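Local coordinates for cell surface protein (Putative S-layer protein) (Clostridioides difficile R20291, PDB 5NJL) that probably serves as an adhesin of the bacterial cell wall and S-layer, shows cell adhesion in vitro and has an extended three-domain fold, at residues L139-R144 and E162-T167. Numbering follows the deposited sequence. Where two conformers were deposited one is given.
Sequences LVITLR and EKIDLT
Ile141 meets Ile164 and Leu166 by apolar contact, mostly methyl to methyl. Its two branches divide the work. The longer branch ends in CD1, which meets Ile164 CD1 tip to tip at 3.8 Å. The shorter branch, CG2, lies 4.3 Å from Leu166 CD1, a looser approach. The first torsion of Ile141 (chi1 -63°) explains this division: CG1 lies beside the backbone N and CG2 beside the carbonyl carbon, which spreads the two branches toward different loop residues. On the other side, Ile164 holds CG1 between its backbone N and carbonyl carbon (chi1 48°), and CG1 also comes within 4.1 Å of Ile141 CD1. Leu166 was modelled in two conformers, so its approach to Ile141 holds for one of them and is less certain.

Between the two segments there are no polar bonds; the side-chain hydrogen bonds within 162-167 come from Asp165, which forms an Asx turn. Its OD1 accepts a hydrogen bond from the backbone N of Thr167, 3.0 Å away. It takes a second from Thr167 OG1, at 2.6 Å. Both donors come from the same face of the carboxylate. The amide stands 48° out of its plane, while the hydroxyl comes in on the syn side. The two bonds to one oxygen restrain the backbone turn from Asp165 to Thr167, which spans Leu166.

Residues 139-144 belong to the middle strand of a three-stranded antiparallel sheet, between strands 126-133 and 152-158. The 162-167 segment follows the last of these and passes over one face of the sheet. Ile111 of helix 101-115 and Leu193 both touch Ile141 and Leu166, while Tyr98 OH holds the backbone N of Ile164.

The chemistry implies a small apolar contact, burying 152 Å² of surface, both segments summed, in which dispersion and burial rather than directional bonds join the loop to the sheet.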
ATOM      1  N   LEU A 139      22.468   6.929  13.847  1.00 24.15           N
ATOM      2  CA  LEU A 139      23.631   6.047  13.673  1.00 24.20           C
ATOM      3  C   LEU A 139      24.808   6.981  13.347  1.00 25.52           C
ATOM      4  O   LEU A 139      24.711   7.789  12.423  1.00 24.49           O
ATOM      5  CB  LEU A 139      23.380   5.085  12.530  1.00 23.45           C
ATOM      6  CG  LEU A 139      24.513   4.266  11.957  1.00 24.28           C
ATOM      7  CD1 LEU A 139      25.045   3.311  13.003  1.00 25.64           C
ATOM      8  CD2 LEU A 139      24.084   3.512  10.731  1.00 25.24           C
ATOM      9  N   VAL A 140      25.881   6.892  14.122  1.00 24.63           N
ATOM     10  CA  VAL A 140      27.050   7.750  13.940  1.00 23.62           C
ATOM     11  C   VAL A 140      28.222   6.852  13.572  1.00 23.87           C
ATOM     12  O   VAL A 140      28.655   5.996  14.368  1.00 23.79           O
ATOM     13  CB  VAL A 140      27.328   8.544  15.212  1.00 24.89           C
ATOM     14  CG1 VAL A 140      28.521   9.472  15.058  1.00 25.33           C
ATOM     15  CG2 VAL A 140      26.073   9.308  15.653  1.00 26.52           C
ATOM     16  N   ILE A 141      28.744   7.062  12.373  1.00 22.58           N
ATOM     17  CA  ILE A 141      29.864   6.308  11.859  1.00 22.70           C
ATOM     18  C   ILE A 141      31.115   7.172  11.903  1.00 23.87           C
ATOM     19  O   ILE A 141      31.137   8.286  11.354  1.00 22.80           O
ATOM     20  CB  ILE A 141      29.546   5.824  10.461  1.00 25.05           C
ATOM     21  CG1 ILE A 141      28.341   4.852  10.531  1.00 26.65           C
ATOM     22  CG2 ILE A 141      30.736   5.104   9.840  1.00 25.46           C
ATOM     23  CD1 ILE A 141      27.714   4.627   9.190  1.00 30.53           C
ATOM     24  N   THR A 142      32.172   6.667  12.547  1.00 22.58           N
ATOM     25  CA  THR A 142      33.408   7.443  12.702  1.00 22.00           C
ATOM     26  C   THR A 142      34.549   6.619  12.125  1.00 23.59           C
ATOM     27  O   THR A 142      34.767   5.468  12.521  1.00 22.37           O
ATOM     28  CB  THR A 142      33.625   7.821  14.163  1.00 22.09           C
ATOM     29  OG1 THR A 142      32.683   8.838  14.515  1.00 23.91           O
ATOM     30  CG2 THR A 142      35.022   8.328  14.428  1.00 22.51           C
ATOM     31  N   LEU A 143      35.286   7.243  11.209  1.00 22.74           N
ATOM     32  CA  LEU A 143      36.342   6.613  10.436  1.00 21.82           C
ATOM     33  C   LEU A 143      37.646   7.327  10.713  1.00 23.54           C
ATOM     34  O   LEU A 143      37.667   8.555  10.905  1.00 21.55           O
ATOM     35  CB  LEU A 143      36.044   6.724   8.943  1.00 22.70           C
ATOM     36  CG  LEU A 143      34.671   6.271   8.454  1.00 24.07           C
ATOM     37  CD1 LEU A 143      34.484   6.586   6.981  1.00 24.73           C
ATOM     38  CD2 LEU A 143      34.479   4.794   8.700  1.00 24.69           C
ATOM     39  N   ARG A 144      38.732   6.565  10.709  1.00 22.43           N
ATOM     40  CA  ARG A 144      40.068   7.130  10.752  1.00 24.82           C
ATOM     41  C   ARG A 144      40.968   6.340   9.829  1.00 25.08           C
ATOM     42  O   ARG A 144      40.901   5.113   9.829  1.00 24.78           O
ATOM     43  CB  ARG A 144      40.514   7.018  12.196  1.00 28.25           C
ATOM     44  CG  ARG A 144      41.827   7.591  12.581  1.00 34.15           C
ATOM     45  CD  ARG A 144      41.931   7.544  14.115  1.00 36.87           C
ATOM     46  NE  ARG A 144      42.109   6.167  14.586  1.00 34.80           N
ATOM     47  CZ  ARG A 144      42.526   5.818  15.793  1.00 34.63           C
ATOM     48  NH1 ARG A 144      42.768   6.729  16.743  1.00 28.37           N
ATOM     49  NH2 ARG A 144      42.680   4.520  16.052  1.00 36.15           N
ATOM     50  N   GLU A 162      18.694   6.259   3.328  1.00 26.66           N
ATOM     51  CA  GLU A 162      19.009   5.010   2.634  1.00 28.22           C
ATOM     52  C   GLU A 162      20.118   4.258   3.360  1.00 30.25           C
ATOM     53  O   GLU A 162      21.056   4.883   3.901  1.00 27.54           O
ATOM     54  CB  GLU A 162      19.406   5.284   1.173  1.00 31.22           C
ATOM     55  CG  GLU A 162      18.241   5.889   0.369  1.00 34.02           C
ATOM     56  CD  GLU A 162      18.593   6.294  -1.067  1.00 40.87           C
ATOM     57  OE1 GLU A 162      19.785   6.332  -1.438  1.00 41.93           O
ATOM     58  OE2 GLU A 162      17.647   6.589  -1.832  1.00 44.71           O
ATOM     59  N   LYS A 163      19.991   2.928   3.387  1.00 26.56           N
ATOM     60  CA  LYS A 163      20.962   2.060   4.042  1.00 29.40           C
ATOM     61  C   LYS A 163      22.321   2.218   3.410  1.00 29.63           C
ATOM     62  O   LYS A 163      22.438   2.279   2.196  1.00 27.64           O
ATOM     63  CB  LYS A 163      20.535   0.604   4.015  1.00 28.77           C
ATOM     64  CG  LYS A 163      19.339   0.374   4.941  1.00 33.79           C
ATOM     65  CD  LYS A 163      18.911  -1.085   4.984  1.00 35.56           C
ATOM     66  CE  LYS A 163      17.782  -1.245   5.988  1.00 39.24           C
ATOM     67  NZ  LYS A 163      17.465  -2.692   6.142  1.00 43.61           N
ATOM     68  N   ILE A 164      23.337   2.313   4.255  1.00 28.38           N
ATOM     69  CA  ILE A 164      24.678   2.596   3.781  1.00 29.47           C
ATOM     70  C   ILE A 164      25.490   1.293   3.731  1.00 27.96           C
ATOM     71  O   ILE A 164      25.100   0.277   4.324  1.00 28.42           O
ATOM     72  CB  ILE A 164      25.359   3.789   4.524  1.00 30.66           C
ATOM     73  CG1 ILE A 164      25.263   3.723   6.036  1.00 32.49           C
ATOM     74  CG2 ILE A 164      24.733   5.108   4.126  1.00 33.42           C
ATOM     75  CD1 ILE A 164      25.841   2.479   6.607  1.00 30.41           C
ATOM     76  N   ASP A 165      26.608   1.317   3.012  1.00 27.33           N
ATOM     77  CA  ASP A 165      27.457   0.139   2.843  1.00 28.07           C
ATOM     78  C   ASP A 165      28.896   0.627   2.789  1.00 26.51           C
ATOM     79  O   ASP A 165      29.282   1.292   1.836  1.00 25.88           O
ATOM     80  CB  ASP A 165      27.047  -0.552   1.538  1.00 29.95           C
ATOM     81  CG  ASP A 165      27.839  -1.822   1.228  1.00 34.57           C
ATOM     82  OD1 ASP A 165      28.776  -2.245   1.971  1.00 34.50           O
ATOM     83  OD2 ASP A 165      27.499  -2.403   0.169  1.00 38.05           O
ATOM     84  N   LEU A 166      29.671   0.295   3.819  1.00 26.88           N
ATOM     85  CA  LEU A 166      31.061   0.746   3.917  0.50 27.61           C
ATOM     86  C   LEU A 166      32.014  -0.020   2.987  1.00 29.58           C
ATOM     87  O   LEU A 166      33.173   0.377   2.837  1.00 29.49           O
ATOM     88  CB  LEU A 166      31.546   0.670   5.364  0.50 27.32           C
ATOM     89  CG  LEU A 166      30.749   1.499   6.367  0.50 27.42           C
ATOM     90  CD1 LEU A 166      31.297   1.328   7.773  0.50 27.49           C
ATOM     91  CD2 LEU A 166      30.744   2.960   5.971  0.50 27.92           C
ATOM     92  N   THR A 167      31.538  -1.111   2.352  1.00 29.01           N
ATOM     93  CA  THR A 167      32.288  -1.764   1.283  1.00 31.04           C
ATOM     94  C   THR A 167      32.133  -1.064  -0.070  1.00 31.66           C
ATOM     95  O   THR A 167      32.945  -1.291  -0.959  1.00 36.63           O
ATOM     96  CB  THR A 167      31.929  -3.265   1.111  1.00 34.53           C
ATOM     97  OG1 THR A 167      30.618  -3.391   0.563  1.00 33.83           O
ATOM     98  CG2 THR A 167      31.990  -3.979   2.424  1.00 34.83           C
TER